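Long-range contacts in restriction endonuclease UbaLAI (Unidentified, PDB 5O63), which probably cleaves double-stranded DNA at a specific sequence, and whose N-terminal B3 domain, described here, binds cognate DNA: residues P106-I110 against F136-F140; L11-K17 against S120-Y124; A22-A26 against A46-F50. One frame throughout, in Å; residues are numbered along the deposited sequence.

In the fold
The B3 domain illustrates how one strongly curved sheet can be covered piece by piece. Contact 1 sets helix 136-144 against strand 108-116, contact 2 sets helix 3-14 against strand 121-128, and contact 3 lays the loop of 46-50 on strand 19-28. These strands belong to one sheet, with 108-116 between the other two. Contacts 1 and 3, with centres 16 Å apart, touch where Thr109 O meets Ala26 CB (3.8 Å); contacts 2 and 3 are joined by Tyr123 OH and Phe49 O, 2.7 Å apart. Nearest atoms lie about 6 Å from the bound DNA in contact 3, 7 Å in contact 1 and 15 Å in contact 2.

Contact 1: residues P106-I110 against F136-F140; sequences PRLTI and FEVLF
Phe136, at the start of its helix, reaches Pro106 and Leu108 in an example of a proline packed on an aromatic face. With CG anti to the backbone N (chi1 -178°), the side chain runs out from the helix toward the strand. Its CB approaches Pro106 O at 4.0 Å, CG follows, and CD1 comes nearer to that oxygen, at 3.4 Å, while also touching Leu108 CB. Farther out, CE1 meets Arg107 O near the ring plane at 3.6 Å, and Leu108 N lies in that plane at the edge. CD2 and CE2, on the other edge, both meet Pro106 CG, and CZ, the tip, is 3.6 Å from it. That carbon stands over the middle of the ring, 3.5 Å from the Phe136 centroid and 11° off the normal, a CH-pi contact.

One helical turn on, Leu108 CD2 presses on Leu139 CB at 3.4 Å, tighter than usual for two carbons, and Ile110 CD1 reaches the same CB at 4.1 Å. The helix axis crosses that of strand 108-110 at 45°. Strand 108-116 runs between strands 19-28 and 121-128, and helix 136-144 spans all three: Phe140 touches Val28, Leu139 touches Asp126 and Ala128.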
# COMPACT_ATOMS: atom_id res chain seq x y z
N PRO A 106 -3.19 -14.84 5.86
CA PRO A 106 -2.34 -13.76 5.33
C PRO A 106 -3.03 -12.39 5.39
O PRO A 106 -4.27 -12.25 5.48
CB PRO A 106 -2.14 -14.15 3.86
CG PRO A 106 -3.41 -14.98 3.54
CD PRO A 106 -3.59 -15.81 4.79
N ARG A 107 -2.17 -11.38 5.35
CA ARG A 107 -2.57 -9.95 5.33
C ARG A 107 -2.13 -9.33 4.03
O ARG A 107 -1.14 -9.77 3.45
CB ARG A 107 -1.90 -9.21 6.49
CG ARG A 107 -2.44 -9.58 7.86
CD ARG A 107 -1.59 -8.97 9.01
NE ARG A 107 -0.20 -9.53 8.99
CZ ARG A 107 0.89 -8.86 9.37
NH1 ARG A 107 0.80 -7.62 9.95
NH2 ARG A 107 2.10 -9.43 9.28
N LEU A 108 -2.87 -8.32 3.57
CA LEU A 108 -2.57 -7.66 2.30
C LEU A 108 -2.55 -6.14 2.53
O LEU A 108 -3.39 -5.64 3.27
CB LEU A 108 -3.66 -8.03 1.24
CG LEU A 108 -3.45 -7.52 -0.17
CD1 LEU A 108 -2.28 -8.26 -0.86
CD2 LEU A 108 -4.77 -7.67 -1.04
N THR A 109 -1.63 -5.44 1.89
CA THR A 109 -1.76 -4.00 1.72
C THR A 109 -1.86 -3.66 0.26
O THR A 109 -1.13 -4.22 -0.56
CB THR A 109 -0.59 -3.25 2.35
OG1 THR A 109 0.67 -3.67 1.77
CG2 THR A 109 -0.59 -3.45 3.84
N ILE A 110 -2.77 -2.73 -0.09
CA ILE A 110 -2.86 -2.21 -1.44
C ILE A 110 -2.60 -0.71 -1.39
O ILE A 110 -3.23 -0.00 -0.63
CB ILE A 110 -4.21 -2.47 -2.08
CG1 ILE A 110 -4.52 -3.96 -2.12
CG2 ILE A 110 -4.25 -1.75 -3.51
CD1 ILE A 110 -5.90 -4.22 -2.60
N PHE A 136 -9.26 -10.42 2.57
CA PHE A 136 -8.03 -10.82 1.89
C PHE A 136 -8.33 -11.53 0.56
O PHE A 136 -7.74 -11.21 -0.43
CB PHE A 136 -7.15 -11.76 2.76
CG PHE A 136 -5.88 -12.13 2.07
CD1 PHE A 136 -4.72 -11.39 2.27
CD2 PHE A 136 -5.84 -13.23 1.20
CE1 PHE A 136 -3.53 -11.70 1.60
CE2 PHE A 136 -4.68 -13.53 0.51
CZ PHE A 136 -3.55 -12.80 0.68
N GLU A 137 -9.22 -12.51 0.57
CA GLU A 137 -9.37 -13.34 -0.60
C GLU A 137 -9.89 -12.53 -1.80
O GLU A 137 -9.32 -12.67 -2.91
CB GLU A 137 -10.31 -14.49 -0.32
CG GLU A 137 -9.86 -15.44 0.71
CD GLU A 137 -10.98 -16.41 0.99
OE1 GLU A 137 -11.54 -16.37 2.11
OE2 GLU A 137 -11.35 -17.16 0.05
N VAL A 138 -10.90 -11.69 -1.58
CA VAL A 138 -11.44 -10.91 -2.68
C VAL A 138 -10.36 -9.95 -3.21
O VAL A 138 -10.14 -9.88 -4.41
CB VAL A 138 -12.75 -10.16 -2.29
CG1 VAL A 138 -13.16 -9.15 -3.36
CG2 VAL A 138 -13.87 -11.15 -2.15
N LEU A 139 -9.65 -9.26 -2.32
CA LEU A 139 -8.64 -8.33 -2.77
C LEU A 139 -7.45 -9.01 -3.42
O LEU A 139 -6.93 -8.54 -4.46
CB LEU A 139 -8.14 -7.47 -1.61
CG LEU A 139 -9.23 -6.53 -1.07
CD1 LEU A 139 -8.65 -5.76 0.11
CD2 LEU A 139 -9.80 -5.58 -2.14
N PHE A 140 -7.02 -10.13 -2.85
CA PHE A 140 -5.91 -10.86 -3.46
C PHE A 140 -6.27 -11.29 -4.90
O PHE A 140 -5.44 -11.14 -5.85
CB PHE A 140 -5.53 -12.05 -2.60
CG PHE A 140 -4.32 -12.81 -3.15
CD1 PHE A 140 -4.53 -13.87 -4.03
CD2 PHE A 140 -3.02 -12.39 -2.90
CE1 PHE A 140 -3.45 -14.52 -4.60
CE2 PHE A 140 -1.93 -13.02 -3.47
CZ PHE A 140 -2.16 -14.10 -4.33

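Contact 2: residues L11-K17 against S120-Y124; sequences LVRSAGK and SSGYY
Val12 lies over one face of the Tyr124 ring, its CG2 4.1 Å from the centroid and 29° off the normal, displaced toward the phenol end. At the edge, near the ring plane, Ala15 CB abuts CE1 of Tyr124 at 3.7 Å. Leu11 comes in by two routes: its carbonyl O approaches that CE1 obliquely at 3.6 Å, and its CG rests against Tyr124 CD1, the two side chains sliding past each other in opposite directions. The tyrosine thus reaches into the last turn of helix 3-14, with its hydroxyl passing beside Val12 CG1.

That turn ends in a Schellman motif, a textbook helix C-terminus. Gly16, with positive phi, is the C-prime residue; Gly16 N bonds to Arg13 O, and Lys17 N reaches back to Val12 O at 3.3 Å. Ala15 N reaches this oxygen too, from the opposite face of its plane, so Val12 O is gripped twice. Ser14 OG turns back onto Leu11 O at 2.6 Å, tilted 27° from the carbonyl plane, which ties down the carbonyl beside the tyrosine.

Beyond the helix the chain turns back, and Lys17, bent at chi2 (-67°), passes its CG by Tyr124 OH at 4.1 Å before its CE meets Ser120 OG at 3.3 Å. The lysine's charge is paired with Asp118, and Ser120 OG is hydrogen-bonded to the same aspartate. His116 links the two ends of segment 120-124: its ND1 bonds to Ser120 OG and its NE2 to Tyr124 OH, so the phenol oxygen has a polar partner beside the aliphatic groups of Val12 and Ala15, while Ala15 also packs on Phe69 of strand 62-70.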
# COMPACT_ATOMS: atom_id res chain seq x y z
N LEU A 11 -12.40 3.21 -5.29
CA LEU A 11 -11.55 3.77 -4.23
C LEU A 11 -11.36 5.28 -4.48
O LEU A 11 -11.43 6.13 -3.53
CB LEU A 11 -10.22 2.99 -4.20
CG LEU A 11 -9.19 3.30 -3.15
CD1 LEU A 11 -9.87 3.44 -1.80
CD2 LEU A 11 -8.28 2.10 -3.12
N VAL A 12 -11.14 5.66 -5.75
CA VAL A 12 -10.94 7.09 -6.05
C VAL A 12 -12.24 7.85 -5.82
O VAL A 12 -12.26 8.93 -5.19
CB VAL A 12 -10.37 7.26 -7.46
CG1 VAL A 12 -10.42 8.67 -7.90
CG2 VAL A 12 -8.91 6.72 -7.46
N ARG A 13 -13.35 7.30 -6.31
CA ARG A 13 -14.61 7.98 -6.09
C ARG A 13 -14.92 8.12 -4.57
O ARG A 13 -15.59 9.08 -4.19
CB ARG A 13 -15.74 7.25 -6.83
CG ARG A 13 -16.34 6.13 -6.01
N SER A 14 -14.35 7.25 -3.71
CA SER A 14 -14.72 7.31 -2.30
C SER A 14 -14.02 8.51 -1.68
O SER A 14 -14.39 8.95 -0.58
CB SER A 14 -14.37 6.01 -1.53
OG SER A 14 -12.98 5.77 -1.48
N ALA A 15 -13.00 9.04 -2.37
CA ALA A 15 -12.29 10.25 -1.93
C ALA A 15 -12.85 11.51 -2.63
O ALA A 15 -12.29 12.60 -2.53
CB ALA A 15 -10.80 10.12 -2.18
N GLY A 16 -13.91 11.32 -3.38
CA GLY A 16 -14.54 12.43 -4.12
C GLY A 16 -13.84 12.86 -5.40
O GLY A 16 -14.03 13.99 -5.87
N LYS A 17 -13.06 11.98 -5.99
CA LYS A 17 -12.38 12.26 -7.26
C LYS A 17 -12.88 11.26 -8.29
O LYS A 17 -13.65 10.38 -7.95
CB LYS A 17 -10.85 12.12 -7.10
CG LYS A 17 -10.20 13.08 -6.08
CD LYS A 17 -10.29 14.54 -6.57
CE LYS A 17 -9.37 15.46 -5.76
NZ LYS A 17 -9.62 16.90 -6.14
N SER A 120 -5.61 16.69 -10.50
CA SER A 120 -4.95 16.36 -9.23
C SER A 120 -4.45 14.92 -9.27
O SER A 120 -4.72 14.17 -10.22
CB SER A 120 -5.87 16.57 -8.01
OG SER A 120 -7.03 15.76 -8.02
N SER A 121 -3.71 14.54 -8.24
CA SER A 121 -3.28 13.13 -8.13
C SER A 121 -3.07 12.83 -6.67
O SER A 121 -2.92 13.75 -5.87
CB SER A 121 -2.01 12.86 -8.94
OG SER A 121 -0.90 13.61 -8.48
N GLY A 122 -3.03 11.54 -6.33
CA GLY A 122 -2.85 11.22 -4.92
C GLY A 122 -2.74 9.73 -4.63
O GLY A 122 -3.07 8.89 -5.45
N TYR A 123 -2.25 9.40 -3.43
CA TYR A 123 -2.12 8.01 -2.99
C TYR A 123 -3.35 7.56 -2.21
O TYR A 123 -4.02 8.38 -1.57
CB TYR A 123 -0.87 7.82 -2.10
CG TYR A 123 0.41 7.89 -2.90
CD1 TYR A 123 0.96 6.72 -3.47
CD2 TYR A 123 1.07 9.09 -3.09
CE1 TYR A 123 2.13 6.78 -4.21
CE2 TYR A 123 2.24 9.17 -3.88
CZ TYR A 123 2.77 7.99 -4.43
OH TYR A 123 3.94 8.04 -5.20
N TYR A 124 -3.57 6.25 -2.25
CA TYR A 124 -4.69 5.55 -1.58
C TYR A 124 -4.14 4.32 -0.91
O TYR A 124 -3.26 3.71 -1.46
CB TYR A 124 -5.73 5.10 -2.57
CG TYR A 124 -6.36 6.25 -3.26
CD1 TYR A 124 -7.66 6.67 -2.90
CD2 TYR A 124 -5.67 6.96 -4.27
CE1 TYR A 124 -8.28 7.77 -3.52
CE2 TYR A 124 -6.30 8.06 -4.91
CZ TYR A 124 -7.61 8.46 -4.50
OH TYR A 124 -8.29 9.54 -5.08

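Contact 3: residues A22-A26 against A46-F50; sequences AAMFA and AYSFF
Phe25 and Phe49 bury the most surface here, and Ala46 follows, showing how a loop can be held on a sheet largely by aromatic rings. The Phe49 ring lies over the strand backbone: Phe25 CB stands above its centre, 3.7 Å from the centroid and 10° off the normal, a CH-pi contact, and Phe25 N also approaches over a face. At the edge, in the ring plane, Ala23 O comes within 3.5 Å of Phe49 CE2. Phe49 gets there with CG anti to its own nitrogen (chi1 168°), pointing from the loop to the strand.

Residues 22-26 belong to the curved sheet of the B3 pseudobarrel, and the loop after strand 40-41 covers its aromatic, probably inner, side. Phe49 also meets Tyr123 edge-to-face, and its carbonyl accepts a hydrogen bond from that tyrosine's hydroxyl.

Within the loop, Phe49 CD1 lies over the centre of one face of the Phe50 ring. Cutting Phe49 back to an alanine would probably open a gap over Phe25 CB and leave the Phe50 ring freer to shift. The Phe25 ring takes Ala46 CB over one face, offset toward the rim, 3.9 Å from the centroid. Phe50 completes the cluster: its CZ lies 3.7 Å from Phe25 CD2, with the ring planes at 80°, and its ring meets Phe111 of strand 108-116 edge-to-face.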
# COMPACT_ATOMS: atom_id res chain seq x y z
N ALA A 22 -4.03 5.06 -13.15
CA ALA A 22 -3.53 4.66 -11.83
C ALA A 22 -2.44 3.59 -11.95
O ALA A 22 -2.37 2.88 -12.95
CB ALA A 22 -4.67 4.12 -10.95
N ALA A 23 -1.62 3.51 -10.90
CA ALA A 23 -0.68 2.46 -10.70
C ALA A 23 -0.97 1.84 -9.33
O ALA A 23 -1.46 2.51 -8.43
CB ALA A 23 0.75 2.97 -10.74
N MET A 24 -0.66 0.57 -9.22
CA MET A 24 -0.86 -0.16 -7.95
C MET A 24 0.40 -0.84 -7.49
O MET A 24 1.15 -1.43 -8.29
CB MET A 24 -2.00 -1.18 -8.13
CG MET A 24 -2.17 -2.18 -6.94
SD MET A 24 -3.42 -3.45 -7.22
CE MET A 24 -2.65 -4.37 -8.51
N PHE A 25 0.63 -0.78 -6.18
CA PHE A 25 1.60 -1.65 -5.52
C PHE A 25 0.84 -2.43 -4.46
O PHE A 25 0.31 -1.83 -3.51
CB PHE A 25 2.74 -0.80 -4.92
CG PHE A 25 3.52 -1.49 -3.82
CD1 PHE A 25 4.15 -2.72 -4.01
CD2 PHE A 25 3.62 -0.90 -2.57
CE1 PHE A 25 4.87 -3.35 -2.95
CE2 PHE A 25 4.33 -1.49 -1.52
CZ PHE A 25 4.96 -2.73 -1.68
N ALA A 26 0.76 -3.74 -4.57
CA ALA A 26 0.06 -4.59 -3.59
C ALA A 26 1.04 -5.61 -3.07
O ALA A 26 1.86 -6.17 -3.83
CB ALA A 26 -1.12 -5.27 -4.18
N ALA A 46 9.78 -1.73 -5.62
CA ALA A 46 8.64 -0.84 -5.45
C ALA A 46 9.03 0.60 -5.02
O ALA A 46 8.16 1.44 -4.89
CB ALA A 46 7.63 -1.43 -4.45
N TYR A 47 10.31 0.90 -4.85
CA TYR A 47 10.69 2.28 -4.49
C TYR A 47 10.13 3.34 -5.47
O TYR A 47 9.62 4.38 -5.06
CB TYR A 47 12.22 2.43 -4.44
CG TYR A 47 12.95 1.73 -3.29
CD1 TYR A 47 12.26 0.95 -2.36
CD2 TYR A 47 14.34 1.82 -3.18
CE1 TYR A 47 12.95 0.32 -1.31
CE2 TYR A 47 15.03 1.20 -2.16
CZ TYR A 47 14.33 0.46 -1.22
OH TYR A 47 15.07 -0.15 -0.23
N SER A 48 10.21 3.05 -6.76
CA SER A 48 9.77 4.04 -7.75
C SER A 48 8.23 4.34 -7.70
O SER A 48 7.77 5.35 -8.28
CB SER A 48 10.20 3.59 -9.15
OG SER A 48 9.59 2.38 -9.54
N PHE A 49 7.45 3.49 -7.03
CA PHE A 49 6.00 3.72 -6.91
C PHE A 49 5.74 4.87 -5.92
O PHE A 49 4.85 5.70 -6.11
CB PHE A 49 5.27 2.43 -6.43
CG PHE A 49 3.84 2.64 -6.00
CD1 PHE A 49 3.55 2.88 -4.66
CD2 PHE A 49 2.80 2.63 -6.92
CE1 PHE A 49 2.24 3.09 -4.25
CE2 PHE A 49 1.47 2.81 -6.51
CZ PHE A 49 1.21 3.07 -5.16
N PHE A 50 6.57 4.92 -4.88
CA PHE A 50 6.44 5.95 -3.86
C PHE A 50 7.07 7.28 -4.24
O PHE A 50 7.79 7.37 -5.25
CB PHE A 50 7.03 5.42 -2.55
CG PHE A 50 6.18 4.35 -1.96
CD1 PHE A 50 4.93 4.68 -1.35
CD2 PHE A 50 6.54 3.02 -2.09
CE1 PHE A 50 4.10 3.67 -0.81
CE2 PHE A 50 5.73 1.99 -1.57
CZ PHE A 50 4.52 2.29 -0.91